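Local coordinates for cycloalternan-forming enzyme (Listeria monocytogenes serovar 1/2a, PDB 5F7U), which is a large multidomain protein of glycosyl hydrolase family 31, built round a TIM barrel and carrying a family 6 carbohydrate-binding module, at residues A[14-19]-A[268-273]; A[127-132]-A[178-183]; A[879-884]-A[938-943]. The protein carries 1 engineered substitution. One frame throughout, in Å; residues are numbered along the deposited sequence.

Interaction 1: A[14-19]-A[268-273]; sequences DDDLYT and ETYVYN. With GLC (alpha-D-glucopyranose), chain F.
Three tyrosines, Y18 from the loop 14-19 and Y270 and Y272 from the chain running out of strand 266-269, form an aromatic cluster. Y18 takes both roles in it. Its CE2 edge points at the face of Y272, in an edge-to-face pair with centroids 5.1 Å apart and planes at 89°. Its own face receives the edge of Y270 in a more offset pair. Y270 and Y272 both reach the loop because each has CG anti to its backbone N, two residues apart on an extended chain.

L17 supplies the aliphatic contacts. L17 CB lies over the face of Y270, 3.6 Å from the ring centroid, a CH-pi contact, while CD2 packs against the CG of Y270 and the CG of E268. The carboxylate of E268 turns elsewhere, to H306 and Q308.

The loop belongs to the Lmo2446-like N-terminal region, of the E-set clan, and the tyrosines to the galactose mutarotase-like domain of family 31, so the cluster joins two beta domains. From the TIM-barrel domain, R545 makes a salt bridge with D15 OD1, and W543 NE1 is hydrogen-bonded to D16 OD1.

Among the polar contacts, L17 N donates to Y270 OH at 3.1 Å with an angle of 156°. D16 shapes the loop through an Asx turn: its OD2 accepts from Y18 N at 2.9 Å, from above the carboxylate plane, and from T19 N on the anti lone pair. Three waters bridge the segments, joining D15 O to Y270 OH, D16 OD2 to Y272 OH, and Y18 OH to Y270 O. One residue beyond Y272, N273 lines a glycan pocket, its side chain next to O2 of the bound alpha-D-glucopyranose.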
loop_
_atom_site.group_PDB
_atom_site.type_symbol
_atom_site.label_atom_id
_atom_site.label_comp_id
_atom_site.label_asym_id
_atom_site.label_seq_id
_atom_site.Cartn_x
_atom_site.Cartn_y
_atom_site.Cartn_z
ATOM N N ASP A 14 11.113 11.601 -27.071
ATOM C CA ASP A 14 9.866 11.382 -26.352
ATOM C C ASP A 14 9.932 11.895 -24.910
ATOM O O ASP A 14 8.998 11.672 -24.132
ATOM C CB ASP A 14 9.500 9.893 -26.378
ATOM C CG ASP A 14 9.161 9.405 -27.767
ATOM O OD1 ASP A 14 8.453 10.121 -28.505
ATOM O OD2 ASP A 14 9.594 8.295 -28.134
ATOM N N ASP A 15 11.032 12.566 -24.565
ATOM C CA ASP A 15 11.290 13.043 -23.195
ATOM C C ASP A 15 11.292 11.893 -22.162
ATOM O O ASP A 15 10.942 12.082 -20.995
ATOM C CB ASP A 15 10.250 14.114 -22.806
ATOM C CG ASP A 15 10.718 15.008 -21.670
ATOM O OD1 ASP A 15 11.888 15.400 -21.651
ATOM O OD2 ASP A 15 9.882 15.287 -20.797
ATOM N N ASP A 16 11.695 10.706 -22.595
ATOM C CA ASP A 16 11.697 9.552 -21.696
ATOM C C ASP A 16 12.784 9.758 -20.637
ATOM O O ASP A 16 13.882 10.244 -20.962
ATOM C CB ASP A 16 11.922 8.268 -22.497
ATOM C CG ASP A 16 11.649 7.029 -21.676
ATOM O OD1 ASP A 16 10.493 6.572 -21.586
ATOM O OD2 ASP A 16 12.602 6.509 -21.097
ATOM N N LEU A 17 12.480 9.429 -19.380
ATOM C CA LEU A 17 13.483 9.576 -18.311
ATOM C C LEU A 17 14.652 8.608 -18.492
ATOM O O LEU A 17 15.778 8.926 -18.120
ATOM C CB LEU A 17 12.874 9.341 -16.918
ATOM C CG LEU A 17 13.738 9.640 -15.680
ATOM C CD1 LEU A 17 14.172 11.107 -15.651
ATOM C CD2 LEU A 17 13.003 9.256 -14.409
ATOM N N TYR A 18 14.366 7.424 -19.017
ATOM C CA TYR A 18 15.306 6.303 -18.923
ATOM C C TYR A 18 16.098 6.089 -20.196
ATOM O O TYR A 18 17.192 5.497 -20.153
ATOM C CB TYR A 18 14.555 5.027 -18.541
ATOM C CG TYR A 18 13.854 5.125 -17.192
ATOM C CD1 TYR A 18 14.580 5.344 -16.009
ATOM C CD2 TYR A 18 12.459 4.982 -17.097
ATOM C CE1 TYR A 18 13.939 5.434 -14.776
ATOM C CE2 TYR A 18 11.814 5.052 -15.872
ATOM C CZ TYR A 18 12.553 5.296 -14.721
ATOM O OH TYR A 18 11.927 5.380 -13.520
ATOM N N THR A 19 15.555 6.547 -21.318
ATOM C CA THR A 19 16.180 6.304 -22.632
ATOM C C THR A 19 16.181 7.568 -23.482
ATOM O O THR A 19 15.494 8.544 -23.165
ATOM C CB THR A 19 15.487 5.190 -23.456
ATOM O OG1 THR A 19 14.164 5.588 -23.836
ATOM C CG2 THR A 19 15.406 3.864 -22.703
ATOM N N GLU A 268 13.086 8.252 -8.215
ATOM C CA GLU A 268 12.475 9.053 -9.281
ATOM C C GLU A 268 10.963 9.046 -9.107
ATOM O O GLU A 268 10.360 7.968 -9.053
ATOM C CB GLU A 268 12.781 8.446 -10.658
ATOM C CG GLU A 268 14.250 8.204 -10.938
ATOM C CD GLU A 268 15.125 9.449 -10.901
ATOM O OE1 GLU A 268 14.643 10.598 -11.053
ATOM O OE2 GLU A 268 16.353 9.270 -10.749
ATOM N N THR A 269 10.369 10.236 -9.043
ATOM C CA THR A 269 8.927 10.367 -9.037
ATOM C C THR A 269 8.482 10.413 -10.501
ATOM O O THR A 269 8.401 11.469 -11.121
ATOM C CB THR A 269 8.459 11.621 -8.277
ATOM O OG1 THR A 269 9.155 11.698 -7.025
ATOM C CG2 THR A 269 6.938 11.527 -8.002
ATOM N N TYR A 270 8.240 9.236 -11.051
ATOM C CA TYR A 270 8.032 9.107 -12.489
ATOM C C TYR A 270 7.253 7.828 -12.721
ATOM O O TYR A 270 7.774 6.721 -12.491
ATOM C CB TYR A 270 9.402 8.995 -13.179
ATOM C CG TYR A 270 9.366 9.051 -14.689
ATOM C CD1 TYR A 270 9.209 10.284 -15.365
ATOM C CD2 TYR A 270 9.564 7.890 -15.453
ATOM C CE1 TYR A 270 9.217 10.346 -16.756
ATOM C CE2 TYR A 270 9.576 7.944 -16.837
ATOM C CZ TYR A 270 9.399 9.162 -17.482
ATOM O OH TYR A 270 9.427 9.188 -18.860
ATOM N N VAL A 271 6.027 7.961 -13.201
ATOM C CA VAL A 271 5.222 6.768 -13.487
ATOM C C VAL A 271 5.768 6.061 -14.729
ATOM O O VAL A 271 6.166 6.709 -15.710
ATOM C CB VAL A 271 3.710 7.077 -13.649
ATOM C CG1 VAL A 271 3.140 7.708 -12.365
ATOM C CG2 VAL A 271 3.411 7.931 -14.884
ATOM N N TYR A 272 5.792 4.732 -14.680
ATOM C CA TYR A 272 6.329 3.974 -15.798
ATOM C C TYR A 272 5.735 2.583 -15.820
ATOM O O TYR A 272 5.484 2.001 -14.764
ATOM C CB TYR A 272 7.865 3.927 -15.728
ATOM C CG TYR A 272 8.515 3.528 -17.022
ATOM C CD1 TYR A 272 8.797 4.476 -18.022
ATOM C CD2 TYR A 272 8.860 2.208 -17.241
ATOM C CE1 TYR A 272 9.409 4.083 -19.219
ATOM C CE2 TYR A 272 9.446 1.803 -18.419
ATOM C CZ TYR A 272 9.720 2.732 -19.396
ATOM O OH TYR A 272 10.314 2.234 -20.539
ATOM N N ASN A 273 5.471 2.085 -17.027
ATOM C CA ASN A 273 5.008 0.707 -17.196
ATOM C C ASN A 273 6.214 -0.231 -17.414
ATOM O O ASN A 273 6.683 -0.400 -18.554
ATOM C CB ASN A 273 3.978 0.614 -18.353
ATOM C CG ASN A 273 3.611 -0.836 -18.690
ATOM O OD1 ASN A 273 3.831 -1.724 -17.886
ATOM N ND2 ASN A 273 3.080 -1.073 -19.890
HETATM C C1 GLC F . 2.506 -5.814 -21.847
HETATM C C2 GLC F . 1.822 -4.526 -21.373
HETATM C C3 GLC F . 1.120 -4.722 -20.022
HETATM C C4 GLC F . 0.086 -5.853 -20.102
HETATM C C5 GLC F . 0.823 -7.115 -20.609
HETATM C C6 GLC F . -0.095 -8.307 -20.838
HETATM O O1 GLC F . 3.659 -6.090 -21.039
HETATM O O2 GLC F . 2.801 -3.493 -21.256
HETATM O O3 GLC F . 0.528 -3.491 -19.614
HETATM O O4 GLC F . -0.494 -6.145 -18.809
HETATM O O5 GLC F . 1.596 -6.930 -21.816
HETATM O O6 GLC F . 0.186 -9.176 -19.744
HETATM O O HOH W 1 8.466 11.439 -19.940
HETATM O O HOH W 2 12.368 3.680 -21.419
HETATM O O HOH W 3 9.468 4.523 -12.626
#

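Interaction 2: A[127-132]-A[178-183]; sequences VVDNGD and YTVEDT
D129 and Y178 approach each other from opposite directions, carboxylate against phenol, with the two planes 32° apart. Y178 OH donates to D129 OD1 at 2.6 Å, meeting it on the syn side, and the carboxylate sits at the ring's edge rather than over a face. The tyrosine gets there with CG between its backbone N and carbonyl carbon (chi1 61°), which sends the ring across to the turn at the end of strand 106-129. That turn is itself tied to the same oxygen: G131 N donates to D129 OD1 at 2.9 Å from the anti side and the other face of the carboxylate plane, closing an Asx turn.

The second oxygen, D129 OD2, lies 3.3 Å from V180 CG2, as D129 and V180 pass alongside one another, pointing opposite ways. Further along, V127 and D182 reach toward each other from the two segments, V127 CB 3.6 Å from D182 OD2. A water completes this end, accepting from V127 N and donating to D182 OD2, while D182 OD1 forms a salt bridge with K200.

The segments run nearly antiparallel, 168° apart, and meet mainly through side chains at the surface of the N-terminal beta domains. V127 and V180 also pack on V187 of strand 186-190. With two donors sharing OD1, the negative charge of D129 is probably stabilised, and one carboxylate oxygen fixes both the turn and the phenol.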
loop_
_atom_site.group_PDB
_atom_site.type_symbol
_atom_site.label_atom_id
_atom_site.label_comp_id
_atom_site.label_asym_id
_atom_site.label_seq_id
_atom_site.Cartn_x
_atom_site.Cartn_y
_atom_site.Cartn_z
ATOM N N VAL A 127 11.520 39.958 7.655
ATOM C CA VAL A 127 10.410 39.060 7.945
ATOM C C VAL A 127 9.148 39.930 7.983
ATOM O O VAL A 127 9.118 40.951 8.669
ATOM C CB VAL A 127 10.611 38.363 9.324
ATOM C CG1 VAL A 127 9.432 37.464 9.682
ATOM C CG2 VAL A 127 11.905 37.569 9.352
ATOM N N VAL A 128 8.124 39.533 7.235
ATOM C CA VAL A 128 6.837 40.233 7.238
ATOM C C VAL A 128 5.768 39.228 7.693
ATOM O O VAL A 128 5.535 38.216 7.035
ATOM C CB VAL A 128 6.489 40.798 5.841
ATOM C CG1 VAL A 128 5.146 41.507 5.882
ATOM C CG2 VAL A 128 7.575 41.753 5.343
ATOM N N ASP A 129 5.147 39.500 8.839
ATOM C CA ASP A 129 4.132 38.604 9.366
ATOM C C ASP A 129 2.776 39.179 9.003
ATOM O O ASP A 129 2.385 40.254 9.492
ATOM C CB ASP A 129 4.287 38.439 10.882
ATOM C CG ASP A 129 3.233 37.519 11.488
ATOM O OD1 ASP A 129 2.317 37.053 10.761
ATOM O OD2 ASP A 129 3.325 37.274 12.702
ATOM N N ASN A 130 2.079 38.467 8.124
ATOM C CA ASN A 130 0.782 38.929 7.629
ATOM C C ASN A 130 -0.414 38.308 8.367
ATOM O O ASN A 130 -1.560 38.493 7.949
ATOM C CB ASN A 130 0.679 38.697 6.120
ATOM C CG ASN A 130 1.652 39.559 5.329
ATOM O OD1 ASN A 130 2.494 39.033 4.566
ATOM N ND2 ASN A 130 1.578 40.853 5.517
ATOM N N GLY A 131 -0.164 37.568 9.440
ATOM C CA GLY A 131 -1.251 37.050 10.276
ATOM C C GLY A 131 -1.731 35.660 9.887
ATOM O O GLY A 131 -1.998 34.836 10.766
ATOM N N ASP A 132 -1.835 35.384 8.586
ATOM C CA ASP A 132 -2.226 34.050 8.102
ATOM C C ASP A 132 -1.099 33.442 7.263
ATOM O O ASP A 132 -1.274 32.404 6.600
ATOM C CB ASP A 132 -3.523 34.138 7.278
ATOM C CG ASP A 132 -3.407 35.072 6.055
ATOM O OD1 ASP A 132 -2.362 35.741 5.853
ATOM O OD2 ASP A 132 -4.391 35.141 5.279
ATOM N N TYR A 178 -0.181 30.949 15.365
ATOM C CA TYR A 178 1.260 30.901 15.568
ATOM C C TYR A 178 1.742 32.176 16.249
ATOM O O TYR A 178 1.033 33.190 16.265
ATOM C CB TYR A 178 2.001 30.662 14.231
ATOM C CG TYR A 178 1.770 31.737 13.190
ATOM C CD1 TYR A 178 2.535 32.916 13.192
ATOM C CD2 TYR A 178 0.795 31.577 12.197
ATOM C CE1 TYR A 178 2.313 33.914 12.246
ATOM C CE2 TYR A 178 0.568 32.566 11.228
ATOM C CZ TYR A 178 1.342 33.721 11.255
ATOM O OH TYR A 178 1.158 34.719 10.330
ATOM N N THR A 179 2.942 32.119 16.819
ATOM C CA THR A 179 3.600 33.309 17.339
ATOM C C THR A 179 4.988 33.413 16.727
ATOM O O THR A 179 5.564 32.417 16.285
ATOM C CB THR A 179 3.633 33.352 18.883
ATOM O OG1 THR A 179 4.279 32.184 19.386
ATOM C CG2 THR A 179 2.235 33.371 19.441
ATOM N N VAL A 180 5.502 34.636 16.655
ATOM C CA VAL A 180 6.777 34.891 15.993
ATOM C C VAL A 180 7.677 35.605 16.988
ATOM O O VAL A 180 7.230 36.534 17.678
ATOM C CB VAL A 180 6.602 35.769 14.724
ATOM C CG1 VAL A 180 7.932 36.028 14.027
ATOM C CG2 VAL A 180 5.633 35.134 13.740
ATOM N N GLU A 181 8.930 35.166 17.047
ATOM C CA GLU A 181 9.986 35.859 17.768
ATOM C C GLU A 181 11.058 36.213 16.744
ATOM O O GLU A 181 11.837 35.349 16.328
ATOM C CB GLU A 181 10.545 34.961 18.871
ATOM C CG GLU A 181 11.663 35.585 19.690
ATOM C CD GLU A 181 11.175 36.596 20.719
ATOM O OE1 GLU A 181 9.983 36.977 20.696
ATOM O OE2 GLU A 181 11.997 37.011 21.563
ATOM N N ASP A 182 11.060 37.472 16.311
ATOM C CA ASP A 182 11.954 37.951 15.256
ATOM C C ASP A 182 13.092 38.737 15.891
ATOM O O ASP A 182 12.853 39.673 16.660
ATOM C CB ASP A 182 11.154 38.824 14.281
ATOM C CG ASP A 182 11.938 39.230 13.055
ATOM O OD1 ASP A 182 13.020 38.659 12.797
ATOM O OD2 ASP A 182 11.448 40.111 12.313
ATOM N N THR A 183 14.325 38.331 15.596
ATOM C CA THR A 183 15.530 38.978 16.136
ATOM C C THR A 183 16.499 39.279 14.988
ATOM O O THR A 183 16.250 38.891 13.849
ATOM C CB THR A 183 16.240 38.103 17.207
ATOM O OG1 THR A 183 16.955 37.033 16.572
ATOM C CG2 THR A 183 15.248 37.526 18.226
HETATM O O HOH W 4 12.701 41.231 10.057
#

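Interaction 3: A[879-884]-A[938-943]; sequences FSTEPT and HAPYEA. With MG (magnesium ion), chain G.
A single methyl group sits almost exactly over the middle of an aromatic ring: A939 CB is 3.4 Å from the centroid of F879, only 9° off the ring normal. All six ring carbons lie at similar distances from it, so this CH-pi contact is centred rather than slipped toward one edge. It occurs where the chain, after the beta strands that end with 929-934, enters the beta-sandwich of the family 6 carbohydrate-binding module; F879 ends strand 874-879 of the mixed sheet that also holds 825-830 and 917-922. F879 has CG anti to its backbone N (chi1 -168°), and this swings the ring under the alanine.

The backbones come very close here, with the CA atoms of S880 and A939 3.9 Å apart. No direct hydrogen bond crosses between 879-884 and 938-943. Instead a water donates to F879 O and accepts from A939 N, both at 2.9 Å.

T881 CG2 lies 3.4 Å from H938 O and also touches CD of P940, while the threonine hydroxyl turns to N937. H938 brings its ring obliquely toward that of F879; ND1 donates to A939 O at 2.8 Å, in the carbonyl plane and on a lone pair, and NE2 bonds to E767. With both nitrogens engaged, the imidazole's rotation is fixed beside the alanine.

P940 packs onto H1058 and V1060 of strand 1054-1062, the strand that pairs with 941-942. Two residues past the proline, the chain reaches a magnesium site completed by E944, T961, G964 and D1057. There E942 binds the magnesium ion through OE1 at 2.2 Å, and its OE2 accepts from N916.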
loop_
_atom_site.group_PDB
_atom_site.type_symbol
_atom_site.label_atom_id
_atom_site.label_comp_id
_atom_site.label_asym_id
_atom_site.label_seq_id
_atom_site.Cartn_x
_atom_site.Cartn_y
_atom_site.Cartn_z
ATOM N N PHE A 879 -10.242 -14.199 25.871
ATOM C CA PHE A 879 -9.025 -14.959 26.221
ATOM C C PHE A 879 -8.851 -14.871 27.735
ATOM O O PHE A 879 -8.618 -13.782 28.272
ATOM C CB PHE A 879 -7.826 -14.357 25.471
ATOM C CG PHE A 879 -6.565 -15.193 25.499
ATOM C CD1 PHE A 879 -6.549 -16.517 25.030
ATOM C CD2 PHE A 879 -5.350 -14.612 25.912
ATOM C CE1 PHE A 879 -5.355 -17.259 25.002
ATOM C CE2 PHE A 879 -4.171 -15.351 25.905
ATOM C CZ PHE A 879 -4.165 -16.666 25.439
ATOM N N SER A 880 -9.020 -15.998 28.429
ATOM C CA SER A 880 -8.956 -16.026 29.902
ATOM C C SER A 880 -9.045 -17.446 30.394
ATOM O O SER A 880 -9.343 -18.350 29.621
ATOM C CB SER A 880 -10.128 -15.238 30.529
ATOM O OG SER A 880 -11.348 -15.978 30.454
ATOM N N THR A 881 -8.819 -17.641 31.694
ATOM C CA THR A 881 -9.151 -18.929 32.313
ATOM C C THR A 881 -10.673 -19.056 32.447
ATOM O O THR A 881 -11.406 -18.097 32.194
ATOM C CB THR A 881 -8.490 -19.098 33.686
ATOM O OG1 THR A 881 -8.939 -18.046 34.547
ATOM C CG2 THR A 881 -6.973 -19.072 33.549
ATOM N N GLU A 882 -11.135 -20.232 32.869
ATOM C CA GLU A 882 -12.573 -20.508 32.962
ATOM C C GLU A 882 -13.271 -19.709 34.066
ATOM O O GLU A 882 -12.871 -19.812 35.225
ATOM C CB GLU A 882 -12.813 -21.996 33.201
ATOM C CG GLU A 882 -14.288 -22.381 33.117
ATOM C CD GLU A 882 -14.515 -23.883 33.101
ATOM O OE1 GLU A 882 -13.571 -24.635 33.403
ATOM O OE2 GLU A 882 -15.647 -24.312 32.794
ATOM N N PRO A 883 -14.339 -18.957 33.722
ATOM C CA PRO A 883 -15.093 -18.232 34.759
ATOM C C PRO A 883 -15.777 -19.140 35.767
ATOM O O PRO A 883 -16.050 -20.317 35.475
ATOM C CB PRO A 883 -16.188 -17.497 33.964
ATOM C CG PRO A 883 -15.725 -17.485 32.560
ATOM C CD PRO A 883 -14.937 -18.756 32.384
ATOM N N THR A 884 -16.053 -18.581 36.941
ATOM C CA THR A 884 -16.910 -19.239 37.924
ATOM C C THR A 884 -18.378 -18.855 37.709
ATOM O O THR A 884 -19.277 -19.601 38.089
ATOM C CB THR A 884 -16.480 -18.920 39.366
ATOM O OG1 THR A 884 -16.397 -17.504 39.544
ATOM C CG2 THR A 884 -15.114 -19.535 39.655
ATOM N N HIS A 938 -5.776 -14.191 33.696
ATOM C CA HIS A 938 -5.077 -14.211 32.405
ATOM C C HIS A 938 -4.997 -15.656 31.917
ATOM O O HIS A 938 -4.800 -16.575 32.720
ATOM C CB HIS A 938 -3.679 -13.597 32.531
ATOM C CG HIS A 938 -2.957 -13.477 31.221
ATOM N ND1 HIS A 938 -2.420 -14.564 30.563
ATOM C CD2 HIS A 938 -2.676 -12.397 30.456
ATOM C CE1 HIS A 938 -1.840 -14.156 29.446
ATOM N NE2 HIS A 938 -1.977 -12.848 29.361
ATOM N N ALA A 939 -5.169 -15.872 30.607
ATOM C CA ALA A 939 -5.218 -17.236 30.082
ATOM C C ALA A 939 -3.930 -18.000 30.393
ATOM O O ALA A 939 -2.879 -17.375 30.571
ATOM C CB ALA A 939 -5.483 -17.224 28.584
ATOM N N PRO A 940 -3.999 -19.350 30.471
ATOM C CA PRO A 940 -2.797 -20.084 30.846
ATOM C C PRO A 940 -1.676 -19.951 29.815
ATOM O O PRO A 940 -1.941 -19.689 28.627
ATOM C CB PRO A 940 -3.263 -21.547 30.875
ATOM C CG PRO A 940 -4.740 -21.470 31.096
ATOM C CD PRO A 940 -5.165 -20.246 30.345
ATOM N N TYR A 941 -0.441 -20.093 30.302
ATOM C CA TYR A 941 0.733 -20.315 29.464
ATOM C C TYR A 941 0.897 -21.830 29.343
ATOM O O TYR A 941 1.258 -22.503 30.316
ATOM C CB TYR A 941 1.976 -19.709 30.137
ATOM C CG TYR A 941 1.971 -18.199 30.163
ATOM C CD1 TYR A 941 1.251 -17.486 31.137
ATOM C CD2 TYR A 941 2.669 -17.478 29.187
ATOM C CE1 TYR A 941 1.237 -16.092 31.143
ATOM C CE2 TYR A 941 2.685 -16.095 29.196
ATOM C CZ TYR A 941 1.948 -15.407 30.156
ATOM O OH TYR A 941 1.973 -14.022 30.136
ATOM N N GLU A 942 0.622 -22.363 28.156
ATOM C CA GLU A 942 0.601 -23.817 27.967
ATOM C C GLU A 942 2.014 -24.382 27.952
ATOM O O GLU A 942 2.904 -23.865 27.238
ATOM C CB GLU A 942 -0.153 -24.198 26.680
ATOM C CG GLU A 942 -1.641 -23.854 26.702
ATOM C CD GLU A 942 -2.418 -24.552 27.810
ATOM O OE1 GLU A 942 -1.987 -25.632 28.315
ATOM O OE2 GLU A 942 -3.505 -24.022 28.163
ATOM N N ALA A 943 2.230 -25.436 28.747
ATOM C CA ALA A 943 3.543 -26.060 28.814
ATOM C C ALA A 943 3.978 -26.614 27.453
ATOM O O ALA A 943 5.159 -26.564 27.106
ATOM C CB ALA A 943 3.574 -27.145 29.886
HETATM MG MG MG G . -1.698 -27.824 28.253
HETATM O O HOH W 5 -5.883 -13.509 29.172
#

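The three contacts are well separated. Centres of interactions 1 and 2 lie 42 Å apart, while interaction 3 is 58 Å from the first and 60 Å from the second; none touches another. Along the chain, interaction 2 falls wholly between the two segments of interaction 1, and both involve the antiparallel strands of the N-terminal third. Interaction 3 follows later, across the chain's centre from interaction 1, beyond the TIM barrel. Interaction 1 thus brings together N-terminal domains next to a glycan pocket, interaction 2 ties strands at their outer surface, and interaction 3 joins the C-terminal beta domains at the carbohydrate-binding module and its magnesium site.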